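Thiamine pyrophosphokinase (Bacillus subtilis, PDB 3LM8) catalyses the ATP-dependent pyrophosphorylation of thiamine to thiamine diphosphate, releasing AMP, in the salvage of this vitamin. Local coordinates at residues Val46-Asp51 against Pro68-Tyr73; Ser156-Ser161 against Ile208-Thr213; Val31-Val36 against Asp53-Gln58; His165-Thr170 against Phe200-Gly205. The protein carries 1 engineered substitution. One frame throughout, in Å; residues are numbered along the deposited sequence.

Contact 1. Residues Val46-Asp51 against Pro68-Tyr73; sequences VEAFGD and PALHVY
The carbonyl oxygen of A48 takes the backbone N-H of Y73 nearly head-on, with A48 O and Y73 N 2.7 Å apart and a C=O...N angle of 161°; the CA-H of V72 points at the same oxygen. One step on, G50 N donates to Y73 O over 2.8 Å, the donor tilted 19° from the carbonyl plane. These two bonds set A48 beside V72 and F49 beside Y73 in a parallel pairing, to which A48 N adds a weak, bent bond to H71 O. On one face F49 and Y73 lie side by side. Both have CG anti to the carbonyl carbon, which sends the rings the same way; their planes lie 17° from parallel but are slid so far apart that overlap is slight, and F49 CD2 rests on Y73 CB at 3.7 Å. The carboxylate of E47 reaches the edge of the tyrosine ring, OE2 lying near its plane and 3.6 Å from Y73 CE1, with the two planes almost perpendicular. A serine in place of Y73 would probably strip the ring from beside one face of F49 and leave the E47 carboxylate without the ring edge it meets. On the other face A48 CB packs against L70 CD1 at 3.6 Å and, more loosely, V72 CG2. The strands belong to a beta-alpha-beta unit connected through helix 57-66; strand 71-73 is outermost in the mixed sheet, strand 26-31 flanks 47-49 on its other side, and helix 81-92 packs on F49 with W88 edge-to-face.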
loop_
_atom_site.group_PDB
_atom_site.type_symbol
_atom_site.label_atom_id
_atom_site.label_comp_id
_atom_site.label_asym_id
_atom_site.label_seq_id
_atom_site.Cartn_x
_atom_site.Cartn_y
_atom_site.Cartn_z
ATOM N N VAL A 46 3.150 -17.487 3.469
ATOM C CA VAL A 46 2.270 -18.591 3.842
ATOM C C VAL A 46 1.732 -19.102 2.518
ATOM O O VAL A 46 1.573 -20.306 2.312
ATOM C CB VAL A 46 1.083 -18.142 4.741
ATOM C CG1 VAL A 46 1.604 -17.468 6.010
ATOM C CG2 VAL A 46 0.180 -17.197 3.990
ATOM N N GLU A 47 1.464 -18.165 1.616
ATOM C CA GLU A 47 0.967 -18.483 0.284
ATOM C C GLU A 47 1.800 -17.638 -0.681
ATOM O O GLU A 47 2.568 -16.777 -0.256
ATOM C CB GLU A 47 -0.517 -18.104 0.129
ATOM C CG GLU A 47 -1.434 -18.462 1.297
ATOM C CD GLU A 47 -1.770 -19.952 1.419
ATOM O OE1 GLU A 47 -2.497 -20.303 2.383
ATOM O OE2 GLU A 47 -1.323 -20.761 0.567
ATOM N N ALA A 48 1.646 -17.893 -1.974
ATOM C CA ALA A 48 2.358 -17.150 -3.005
ATOM C C ALA A 48 1.475 -17.128 -4.246
ATOM O O ALA A 48 0.877 -18.140 -4.609
ATOM C CB ALA A 48 3.708 -17.817 -3.317
ATOM N N PHE A 49 1.388 -15.966 -4.884
ATOM C CA PHE A 49 0.566 -15.803 -6.079
ATOM C C PHE A 49 1.372 -15.406 -7.321
ATOM O O PHE A 49 2.356 -14.666 -7.238
ATOM C CB PHE A 49 -0.514 -14.749 -5.832
ATOM C CG PHE A 49 -1.454 -15.088 -4.720
ATOM C CD1 PHE A 49 -1.015 -15.115 -3.403
ATOM C CD2 PHE A 49 -2.797 -15.350 -4.986
ATOM C CE1 PHE A 49 -1.902 -15.395 -2.361
ATOM C CE2 PHE A 49 -3.700 -15.634 -3.945
ATOM C CZ PHE A 49 -3.250 -15.654 -2.636
ATOM N N GLY A 50 0.935 -15.892 -8.478
ATOM C CA GLY A 50 1.621 -15.576 -9.718
ATOM C C GLY A 50 2.277 -16.798 -10.321
ATOM O O GLY A 50 2.069 -17.919 -9.856
ATOM N N ASP A 51 3.059 -16.587 -11.369
ATOM C CA ASP A 51 3.758 -17.688 -12.020
ATOM C C ASP A 51 5.253 -17.461 -11.882
ATOM O O ASP A 51 5.686 -16.522 -11.209
ATOM C CB ASP A 51 3.387 -17.766 -13.501
ATOM C CG ASP A 51 3.609 -16.458 -14.220
ATOM O OD1 ASP A 51 4.736 -15.926 -14.134
ATOM O OD2 ASP A 51 2.662 -15.960 -14.868
ATOM N N PRO A 68 9.328 -25.985 0.590
ATOM C CA PRO A 68 8.758 -27.121 -0.134
ATOM C C PRO A 68 7.247 -27.085 -0.298
ATOM O O PRO A 68 6.736 -27.227 -1.410
ATOM C CB PRO A 68 9.192 -28.319 0.703
ATOM C CG PRO A 68 10.464 -27.859 1.315
ATOM C CD PRO A 68 10.128 -26.455 1.731
ATOM N N ALA A 69 6.539 -26.900 0.810
ATOM C CA ALA A 69 5.080 -26.899 0.791
ATOM C C ALA A 69 4.445 -25.553 0.464
ATOM O O ALA A 69 3.260 -25.334 0.724
ATOM C CB ALA A 69 4.543 -27.431 2.118
ATOM N N LEU A 70 5.239 -24.661 -0.108
ATOM C CA LEU A 70 4.743 -23.356 -0.498
ATOM C C LEU A 70 3.774 -23.492 -1.667
ATOM O O LEU A 70 4.175 -23.828 -2.780
ATOM C CB LEU A 70 5.903 -22.448 -0.910
ATOM C CG LEU A 70 5.515 -21.150 -1.641
ATOM C CD1 LEU A 70 4.422 -20.400 -0.863
ATOM C CD2 LEU A 70 6.762 -20.281 -1.826
ATOM N N HIS A 71 2.494 -23.242 -1.423
ATOM C CA HIS A 71 1.533 -23.327 -2.506
ATOM C C HIS A 71 1.535 -22.023 -3.300
ATOM O O HIS A 71 1.608 -20.945 -2.719
ATOM C CB HIS A 71 0.126 -23.557 -1.989
ATOM C CG HIS A 71 -0.882 -23.660 -3.086
ATOM N ND1 HIS A 71 -2.132 -23.087 -3.008
ATOM C CD2 HIS A 71 -0.804 -24.234 -4.309
ATOM C CE1 HIS A 71 -2.780 -23.301 -4.139
ATOM N NE2 HIS A 71 -1.996 -23.995 -4.945
ATOM N N VAL A 72 1.432 -22.130 -4.621
ATOM C CA VAL A 72 1.430 -20.960 -5.492
ATOM C C VAL A 72 0.160 -20.895 -6.335
ATOM O O VAL A 72 -0.079 -21.781 -7.158
ATOM C CB VAL A 72 2.634 -20.994 -6.448
ATOM C CG1 VAL A 72 2.660 -19.731 -7.290
ATOM C CG2 VAL A 72 3.919 -21.159 -5.657
ATOM N N TYR A 73 -0.644 -19.850 -6.132
ATOM C CA TYR A 73 -1.884 -19.675 -6.889
ATOM C C TYR A 73 -1.602 -18.919 -8.178
ATOM O O TYR A 73 -1.052 -17.826 -8.150
ATOM C CB TYR A 73 -2.918 -18.892 -6.086
ATOM C CG TYR A 73 -3.401 -19.571 -4.828
ATOM C CD1 TYR A 73 -2.541 -19.764 -3.747
ATOM C CD2 TYR A 73 -4.720 -20.004 -4.710
ATOM C CE1 TYR A 73 -2.978 -20.369 -2.576
ATOM C CE2 TYR A 73 -5.169 -20.614 -3.537
ATOM C CZ TYR A 73 -4.289 -20.795 -2.475
ATOM O OH TYR A 73 -4.699 -21.419 -1.317
#

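Contact 2. Residues Ser156-Ser161 against Ile208-Thr213; sequences SFIPFS and IMIRST
S156 and I210 begin the tight part of this antiparallel pairing, where four backbone bonds join S156 to I210 and I158 to I208. The straightest runs from S156 N to I210 O, 2.6 Å long with 175° at the hydrogen and lying in the carbonyl plane. Between these pairs F157 and M209 (a selenomethionine) form the non-hydrogen-bonded pair, and their side chains run alongside each other on the buried face. M209 leaves with CG anti to its backbone nitrogen (chi1 176°), which carries CG to 3.8 Å from F157 CE1; the selenium stands 5.3 Å from the ring centroid in an oblique Met-aromatic contact. An alanine at F157 would probably open a gap beside M209 and deprive F200, whose ring also meets this phenylalanine, of a neighbour. The looser side is at I158 and I210, both partly exposed, which meet through their CD1 methyls, 3.6 Å apart; I208 beside them is buried. Beyond the last bonded pair the chain bends, and F160 turns the edge of its ring to I208, with F160 CD2 3.4 Å from I208 CD1. S156 OG belongs to another partner, S190 N, in the thiamine pocket. The arrangement is an antiparallel edge pair of the mixed sheet, strand 154-159 being its outermost, with the F157 face turned to the four-stranded sheet of the thiamine-binding domain and the side chain of F157 about 7 Å from the bound thiamine.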
loop_
_atom_site.group_PDB
_atom_site.type_symbol
_atom_site.label_atom_id
_atom_site.label_comp_id
_atom_site.label_asym_id
_atom_site.label_seq_id
_atom_site.Cartn_x
_atom_site.Cartn_y
_atom_site.Cartn_z
ATOM N N SER A 156 0.490 14.562 1.708
ATOM C CA SER A 156 -0.259 15.143 0.602
ATOM C C SER A 156 -1.632 14.495 0.471
ATOM O O SER A 156 -1.811 13.328 0.801
ATOM C CB SER A 156 0.509 14.962 -0.704
ATOM O OG SER A 156 1.769 15.609 -0.646
ATOM N N PHE A 157 -2.603 15.254 -0.016
ATOM C CA PHE A 157 -3.954 14.730 -0.201
ATOM C C PHE A 157 -4.354 14.925 -1.651
ATOM O O PHE A 157 -4.144 15.991 -2.222
ATOM C CB PHE A 157 -4.953 15.462 0.696
ATOM C CG PHE A 157 -4.815 15.139 2.160
ATOM C CD1 PHE A 157 -5.141 13.879 2.641
ATOM C CD2 PHE A 157 -4.383 16.108 3.059
ATOM C CE1 PHE A 157 -5.048 13.585 3.997
ATOM C CE2 PHE A 157 -4.284 15.829 4.412
ATOM C CZ PHE A 157 -4.617 14.567 4.886
ATOM N N ILE A 158 -4.930 13.894 -2.255
ATOM C CA ILE A 158 -5.343 13.997 -3.644
ATOM C C ILE A 158 -6.710 13.377 -3.871
ATOM O O ILE A 158 -6.955 12.231 -3.494
ATOM C CB ILE A 158 -4.319 13.314 -4.557
ATOM C CG1 ILE A 158 -2.932 13.883 -4.263
ATOM C CG2 ILE A 158 -4.691 13.535 -6.010
ATOM C CD1 ILE A 158 -1.825 13.177 -4.969
ATOM N N PRO A 159 -7.625 14.136 -4.487
ATOM C CA PRO A 159 -8.987 13.665 -4.773
ATOM C C PRO A 159 -8.897 12.482 -5.727
ATOM O O PRO A 159 -7.977 12.429 -6.544
ATOM C CB PRO A 159 -9.651 14.874 -5.442
ATOM C CG PRO A 159 -8.823 16.062 -4.967
ATOM C CD PRO A 159 -7.417 15.511 -4.977
ATOM N N PHE A 160 -9.843 11.546 -5.639
ATOM C CA PHE A 160 -9.817 10.384 -6.524
ATOM C C PHE A 160 -10.934 10.318 -7.566
ATOM O O PHE A 160 -10.801 10.873 -8.652
ATOM C CB PHE A 160 -9.801 9.086 -5.715
ATOM C CG PHE A 160 -9.548 7.860 -6.550
ATOM C CD1 PHE A 160 -10.606 7.086 -7.020
ATOM C CD2 PHE A 160 -8.248 7.494 -6.890
ATOM C CE1 PHE A 160 -10.371 5.963 -7.817
ATOM C CE2 PHE A 160 -8.002 6.375 -7.685
ATOM C CZ PHE A 160 -9.066 5.608 -8.148
ATOM N N SER A 161 -12.032 9.643 -7.252
ATOM C CA SER A 161 -13.121 9.516 -8.223
ATOM C C SER A 161 -13.793 10.842 -8.601
ATOM O O SER A 161 -13.944 11.147 -9.787
ATOM C CB SER A 161 -14.177 8.525 -7.717
ATOM O OG SER A 161 -14.850 9.025 -6.575
ATOM N N ILE A 208 -7.130 10.486 -1.335
ATOM C CA ILE A 208 -5.894 9.712 -1.310
ATOM C C ILE A 208 -4.945 10.465 -0.399
ATOM O O ILE A 208 -4.952 11.696 -0.380
ATOM C CB ILE A 208 -5.241 9.612 -2.706
ATOM C CG1 ILE A 208 -6.232 9.031 -3.706
ATOM C CG2 ILE A 208 -4.001 8.701 -2.640
ATOM C CD1 ILE A 208 -5.713 9.002 -5.131
HETATM N N MSE A 209 -4.137 9.738 0.361
HETATM C CA MSE A 209 -3.185 10.382 1.248
HETATM C C MSE A 209 -1.803 9.818 1.034
HETATM O O MSE A 209 -1.571 8.627 1.218
HETATM C CB MSE A 209 -3.569 10.191 2.712
HETATM C CG MSE A 209 -2.541 10.785 3.693
HETATM SE SE MSE A 209 -2.822 10.309 5.560
HETATM C CE MSE A 209 -3.334 12.018 6.278
ATOM N N ILE A 210 -0.885 10.683 0.638
ATOM C CA ILE A 210 0.487 10.276 0.420
ATOM C C ILE A 210 1.356 10.907 1.497
ATOM O O ILE A 210 1.402 12.128 1.642
ATOM C CB ILE A 210 1.026 10.746 -0.955
ATOM C CG1 ILE A 210 0.155 10.200 -2.088
ATOM C CG2 ILE A 210 2.487 10.309 -1.117
ATOM C CD1 ILE A 210 -1.175 10.900 -2.226
ATOM N N ARG A 211 2.021 10.067 2.274
ATOM C CA ARG A 211 2.925 10.557 3.295
ATOM C C ARG A 211 4.284 10.182 2.708
ATOM O O ARG A 211 4.508 9.029 2.321
ATOM C CB ARG A 211 2.627 9.870 4.623
ATOM C CG ARG A 211 1.141 10.014 4.981
ATOM C CD ARG A 211 0.843 9.655 6.413
ATOM N NE ARG A 211 1.639 10.467 7.331
ATOM C CZ ARG A 211 1.501 10.456 8.655
ATOM N NH1 ARG A 211 0.589 9.670 9.223
ATOM N NH2 ARG A 211 2.281 11.223 9.411
ATOM N N SER A 212 5.167 11.171 2.584
ATOM C CA SER A 212 6.471 10.935 1.990
ATOM C C SER A 212 7.655 11.647 2.618
ATOM O O SER A 212 7.533 12.326 3.640
ATOM C CB SER A 212 6.413 11.266 0.498
ATOM O OG SER A 212 5.533 12.343 0.245
ATOM N N THR A 213 8.809 11.484 1.985
ATOM C CA THR A 213 10.040 12.082 2.467
ATOM C C THR A 213 10.962 12.342 1.290
ATOM O O THR A 213 10.747 11.815 0.203
ATOM C CB THR A 213 10.736 11.134 3.437
ATOM O OG1 THR A 213 11.839 11.804 4.048
ATOM C CG2 THR A 213 11.243 9.907 2.699
#

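Contact 3. Residues Val31-Val36 against Asp53-Gln58; sequences VDKGTV and DSITEQ
D32 meets S54 through one carboxylate oxygen, OD1, which lies 3.3 Å from S54 CB. The serine hydroxyl is farther off, with S54 OG 3.7 Å from D32 OD1. With CG anti to the backbone nitrogen (chi1 -174°), the D32 carboxylate is carried to the serine. K33 passes the same residue with its aliphatic part, its CD 3.8 Å from S54 O. Deeper in the contact, V36 CG2 and I55 CG2 touch methyl to methyl at 4.1 Å, the two side chains crossing at a slant. No hydrogen bond spans the segments. What places these groups lies in the next shell: helix 33-41 presents K33 and V36 one turn apart, while helix 57-66 meets both sides of the contact, V36 packing on E59 and I63 and I55 on R60. The K33 chain bends at chi2 and chi3 and ends in a salt bridge with E59, whose other carboxylate oxygen accepts T56 N. The side chain of D32 is about 6 Å from a bound magnesium ion, a distance too long for direct coordination. The chemistry is therefore sparse, with van der Waals contacts between the segments and the K33-E59 salt bridge supplying a polar link just past the end of 53-58.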
loop_
_atom_site.group_PDB
_atom_site.type_symbol
_atom_site.label_atom_id
_atom_site.label_comp_id
_atom_site.label_asym_id
_atom_site.label_seq_id
_atom_site.Cartn_x
_atom_site.Cartn_y
_atom_site.Cartn_z
ATOM N N VAL A 31 4.116 -12.259 -4.024
ATOM C CA VAL A 31 3.521 -12.120 -5.349
ATOM C C VAL A 31 4.659 -11.878 -6.327
ATOM O O VAL A 31 5.452 -10.968 -6.138
ATOM C CB VAL A 31 2.518 -10.916 -5.389
ATOM C CG1 VAL A 31 2.239 -10.500 -6.818
ATOM C CG2 VAL A 31 1.206 -11.292 -4.681
ATOM N N ASP A 32 4.749 -12.707 -7.357
ATOM C CA ASP A 32 5.804 -12.567 -8.356
ATOM C C ASP A 32 7.165 -12.588 -7.680
ATOM O O ASP A 32 7.326 -13.233 -6.652
ATOM C CB ASP A 32 5.622 -11.255 -9.122
ATOM C CG ASP A 32 6.602 -11.108 -10.282
ATOM O OD1 ASP A 32 6.713 -12.057 -11.095
ATOM O OD2 ASP A 32 7.253 -10.041 -10.383
ATOM N N LYS A 33 8.136 -11.881 -8.262
ATOM C CA LYS A 33 9.495 -11.799 -7.715
ATOM C C LYS A 33 9.438 -11.524 -6.215
ATOM O O LYS A 33 10.370 -11.847 -5.469
ATOM C CB LYS A 33 10.270 -10.670 -8.394
ATOM C CG LYS A 33 10.780 -10.997 -9.776
ATOM C CD LYS A 33 12.117 -11.720 -9.692
ATOM C CE LYS A 33 13.201 -10.813 -9.125
ATOM N NZ LYS A 33 14.474 -11.539 -8.870
ATOM N N GLY A 34 8.323 -10.931 -5.790
ATOM C CA GLY A 34 8.126 -10.592 -4.397
ATOM C C GLY A 34 8.378 -11.729 -3.438
ATOM O O GLY A 34 8.992 -11.522 -2.392
ATOM N N THR A 35 7.898 -12.927 -3.759
ATOM C CA THR A 35 8.147 -14.033 -2.854
ATOM C C THR A 35 9.658 -14.262 -2.777
ATOM O O THR A 35 10.175 -14.645 -1.736
ATOM C CB THR A 35 7.397 -15.335 -3.269
ATOM O OG1 THR A 35 8.320 -16.431 -3.269
ATOM C CG2 THR A 35 6.743 -15.190 -4.623
ATOM N N VAL A 36 10.368 -14.001 -3.871
ATOM C CA VAL A 36 11.822 -14.141 -3.866
ATOM C C VAL A 36 12.387 -13.132 -2.856
ATOM O O VAL A 36 13.243 -13.467 -2.039
ATOM C CB VAL A 36 12.438 -13.857 -5.277
ATOM C CG1 VAL A 36 13.929 -13.560 -5.157
ATOM C CG2 VAL A 36 12.229 -15.065 -6.202
ATOM N N ASP A 53 7.403 -17.278 -14.728
ATOM C CA ASP A 53 8.078 -16.796 -15.930
ATOM C C ASP A 53 8.916 -15.556 -15.705
ATOM O O ASP A 53 9.656 -15.132 -16.592
ATOM C CB ASP A 53 7.114 -16.610 -17.135
ATOM C CG ASP A 53 5.847 -15.829 -16.801
ATOM O OD1 ASP A 53 5.939 -14.723 -16.229
ATOM O OD2 ASP A 53 4.747 -16.320 -17.142
ATOM N N SER A 54 8.834 -14.994 -14.505
ATOM C CA SER A 54 9.625 -13.808 -14.189
ATOM C C SER A 54 10.780 -14.137 -13.232
ATOM O O SER A 54 11.749 -13.380 -13.137
ATOM C CB SER A 54 8.736 -12.718 -13.587
ATOM O OG SER A 54 9.396 -11.461 -13.610
ATOM N N ILE A 55 10.681 -15.263 -12.527
ATOM C CA ILE A 55 11.743 -15.668 -11.607
ATOM C C ILE A 55 12.764 -16.556 -12.329
ATOM O O ILE A 55 12.438 -17.225 -13.309
ATOM C CB ILE A 55 11.179 -16.419 -10.380
ATOM C CG1 ILE A 55 10.605 -17.768 -10.803
ATOM C CG2 ILE A 55 10.100 -15.578 -9.702
ATOM C CD1 ILE A 55 11.630 -18.885 -10.873
ATOM N N THR A 56 13.996 -16.557 -11.832
ATOM C CA THR A 56 15.069 -17.341 -12.434
ATOM C C THR A 56 15.134 -18.820 -12.051
ATOM O O THR A 56 14.633 -19.247 -11.006
ATOM C CB THR A 56 16.456 -16.685 -12.146
ATOM O OG1 THR A 56 16.880 -15.965 -13.309
ATOM C CG2 THR A 56 17.517 -17.727 -11.781
ATOM N N GLU A 57 15.761 -19.587 -12.938
ATOM C CA GLU A 57 15.976 -21.019 -12.770
ATOM C C GLU A 57 16.442 -21.310 -11.349
ATOM O O GLU A 57 15.783 -22.036 -10.604
ATOM C CB GLU A 57 17.038 -21.489 -13.771
ATOM C CG GLU A 57 18.111 -20.425 -14.084
ATOM C CD GLU A 57 17.952 -19.801 -15.472
ATOM O OE1 GLU A 57 18.077 -20.554 -16.459
ATOM O OE2 GLU A 57 17.706 -18.577 -15.583
ATOM N N GLN A 58 17.581 -20.737 -10.980
ATOM C CA GLN A 58 18.122 -20.933 -9.645
ATOM C C GLN A 58 17.091 -20.447 -8.618
ATOM O O GLN A 58 16.737 -21.170 -7.687
ATOM C CB GLN A 58 19.428 -20.149 -9.493
ATOM C CG GLN A 58 20.380 -20.708 -8.439
ATOM C CD GLN A 58 21.036 -22.007 -8.871
ATOM O OE1 GLN A 58 20.359 -22.963 -9.251
ATOM N NE2 GLN A 58 22.362 -22.050 -8.809
#

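Contact 4. Residues His165-Thr170 against Phe200-Gly205; sequences HELTLT and FSFVKG. Engineered in segment 200-205: V203 (natural residue Ala).
T168 and S201 pair across antiparallel strands 167-170 and 197-202 of the thiamine-binding domain's four-stranded sheet, and a G1 beta bulge at E166 and L167, opposite C179, coincides with a corner in the chain. Backbone hydrogen bonds come in two groups. Within the strands, T168 N donates to S201 O over 2.7 Å; past the corner, V203 N reaches H165 O at 2.8 Å and H165 N reaches K204 O at 3.1 Å. CA-H groups add to these, the straightest from F202 CA to E166 O, 170° at the hydrogen. Among the apolar contacts, L169 reaches F200 CB with its CD2 methyl on the inner face, and L167 CD1 lies 4.1 Å from F202 CD1. The side chain of L169 also lies about 4 Å from the bound thiamine, and the F200 ring meets Y144 and F139. Polar side chains sit on the outer face, where T168 OG1 bonds to N178 N and T168 CB faces S201 OG. At the exposed end, V203, an engineered replacement of alanine, lays its methyls across the E166 chain, CG2 being 3.7 Å from E166 OE2. K204 runs alongside H165, and its CD stands 4.2 Å above one face of the imidazole, offset toward the rim.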
loop_
_atom_site.group_PDB
_atom_site.type_symbol
_atom_site.label_atom_id
_atom_site.label_comp_id
_atom_site.label_asym_id
_atom_site.label_seq_id
_atom_site.Cartn_x
_atom_site.Cartn_y
_atom_site.Cartn_z
ATOM N N HIS A 165 -15.667 17.057 -0.836
ATOM C CA HIS A 165 -16.535 18.051 -0.212
ATOM C C HIS A 165 -16.314 18.269 1.268
ATOM O O HIS A 165 -16.214 17.318 2.037
ATOM C CB HIS A 165 -18.002 17.683 -0.447
ATOM C CG HIS A 165 -18.399 17.723 -1.888
ATOM N ND1 HIS A 165 -17.856 16.879 -2.831
ATOM C CD2 HIS A 165 -19.253 18.533 -2.554
ATOM C CE1 HIS A 165 -18.355 17.168 -4.020
ATOM N NE2 HIS A 165 -19.205 18.170 -3.879
ATOM N N GLU A 166 -16.254 19.541 1.648
ATOM C CA GLU A 166 -16.066 19.951 3.036
ATOM C C GLU A 166 -14.823 19.364 3.710
ATOM O O GLU A 166 -14.904 18.796 4.801
ATOM C CB GLU A 166 -17.318 19.605 3.854
ATOM C CG GLU A 166 -18.573 20.347 3.428
ATOM C CD GLU A 166 -19.780 19.992 4.292
ATOM O OE1 GLU A 166 -19.630 19.935 5.535
ATOM O OE2 GLU A 166 -20.883 19.782 3.735
ATOM N N LEU A 167 -13.675 19.520 3.055
ATOM C CA LEU A 167 -12.412 19.020 3.580
ATOM C C LEU A 167 -11.880 19.962 4.646
ATOM O O LEU A 167 -11.739 21.163 4.409
ATOM C CB LEU A 167 -11.367 18.899 2.462
ATOM C CG LEU A 167 -9.945 18.495 2.895
ATOM C CD1 LEU A 167 -9.980 17.138 3.573
ATOM C CD2 LEU A 167 -9.017 18.436 1.687
ATOM N N THR A 168 -11.584 19.412 5.816
ATOM C CA THR A 168 -11.052 20.189 6.924
ATOM C C THR A 168 -9.743 19.587 7.401
ATOM O O THR A 168 -9.640 18.379 7.606
ATOM C CB THR A 168 -12.042 20.226 8.100
ATOM O OG1 THR A 168 -13.181 21.018 7.735
ATOM C CG2 THR A 168 -11.374 20.811 9.346
ATOM N N LEU A 169 -8.741 20.436 7.571
ATOM C CA LEU A 169 -7.429 19.991 8.025
ATOM C C LEU A 169 -7.048 20.719 9.311
ATOM O O LEU A 169 -7.153 21.942 9.398
ATOM C CB LEU A 169 -6.388 20.259 6.936
ATOM C CG LEU A 169 -6.697 19.620 5.586
ATOM C CD1 LEU A 169 -5.652 20.047 4.580
ATOM C CD2 LEU A 169 -6.718 18.112 5.713
ATOM N N THR A 170 -6.595 19.968 10.304
ATOM C CA THR A 170 -6.225 20.555 11.581
ATOM C C THR A 170 -4.953 19.945 12.120
ATOM O O THR A 170 -4.852 18.726 12.246
ATOM C CB THR A 170 -7.328 20.344 12.617
ATOM O OG1 THR A 170 -8.543 20.933 12.139
ATOM C CG2 THR A 170 -6.939 20.984 13.942
ATOM N N PHE A 200 -8.171 15.405 9.730
ATOM C CA PHE A 200 -8.663 15.804 8.430
ATOM C C PHE A 200 -9.991 15.089 8.271
ATOM O O PHE A 200 -10.211 14.037 8.868
ATOM C CB PHE A 200 -7.677 15.433 7.305
ATOM C CG PHE A 200 -7.529 13.958 7.063
ATOM C CD1 PHE A 200 -6.681 13.190 7.849
ATOM C CD2 PHE A 200 -8.220 13.340 6.020
ATOM C CE1 PHE A 200 -6.514 11.825 7.594
ATOM C CE2 PHE A 200 -8.064 11.982 5.759
ATOM C CZ PHE A 200 -7.209 11.222 6.545
ATOM N N SER A 201 -10.890 15.680 7.503
ATOM C CA SER A 201 -12.198 15.091 7.284
ATOM C C SER A 201 -12.912 15.775 6.125
ATOM O O SER A 201 -12.654 16.937 5.800
ATOM C CB SER A 201 -13.038 15.177 8.566
ATOM O OG SER A 201 -12.902 16.439 9.185
ATOM N N PHE A 202 -13.797 15.021 5.493
ATOM C CA PHE A 202 -14.564 15.489 4.350
ATOM C C PHE A 202 -15.845 14.656 4.311
ATOM O O PHE A 202 -15.886 13.532 4.819
ATOM C CB PHE A 202 -13.745 15.319 3.056
ATOM C CG PHE A 202 -13.091 13.968 2.921
ATOM C CD1 PHE A 202 -12.030 13.609 3.749
ATOM C CD2 PHE A 202 -13.584 13.027 2.014
ATOM C CE1 PHE A 202 -11.481 12.344 3.684
ATOM C CE2 PHE A 202 -13.031 11.750 1.941
ATOM C CZ PHE A 202 -11.979 11.408 2.782
ATOM N N VAL A 203 -16.889 15.202 3.709
ATOM C CA VAL A 203 -18.159 14.498 3.674
ATOM C C VAL A 203 -18.475 13.668 2.433
ATOM O O VAL A 203 -19.238 12.704 2.516
ATOM C CB VAL A 203 -19.297 15.496 3.925
ATOM C CG1 VAL A 203 -19.100 16.137 5.296
ATOM C CG2 VAL A 203 -19.315 16.566 2.830
ATOM N N LYS A 204 -17.887 14.025 1.294
ATOM C CA LYS A 204 -18.150 13.304 0.056
ATOM C C LYS A 204 -16.900 13.107 -0.812
ATOM O O LYS A 204 -16.018 13.969 -0.857
ATOM C CB LYS A 204 -19.229 14.054 -0.735
ATOM C CG LYS A 204 -19.837 13.264 -1.892
ATOM C CD LYS A 204 -20.969 14.048 -2.559
ATOM C CE LYS A 204 -21.772 13.171 -3.501
ATOM N NZ LYS A 204 -22.482 12.095 -2.753
ATOM N N GLY A 205 -16.839 11.971 -1.508
ATOM C CA GLY A 205 -15.701 11.681 -2.365
ATOM C C GLY A 205 -14.723 10.633 -1.847
ATOM O O GLY A 205 -14.922 10.006 -0.804
#

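From the N terminus the chain first enters contact 3 at 31-36, then contact 1 at 46-51; 53-58 closes contact 3 and 68-73 closes contact 1, making the two loops cross. They touch where F49 O meets D32 N, probably in a hydrogen bond, and join strands and helix starts of the catalytic domain. Contact 2 opens later, at 156-161, and closes only at 208-213, with contact 4 nested inside its loop. Those two meet as F157 packs on L169 and F200, tying the end of the mixed sheet to the four-stranded one. Contacts 1 and 2 reach the same mixed sheet on opposite sides of the chain's centre, their centres about 33 Å apart.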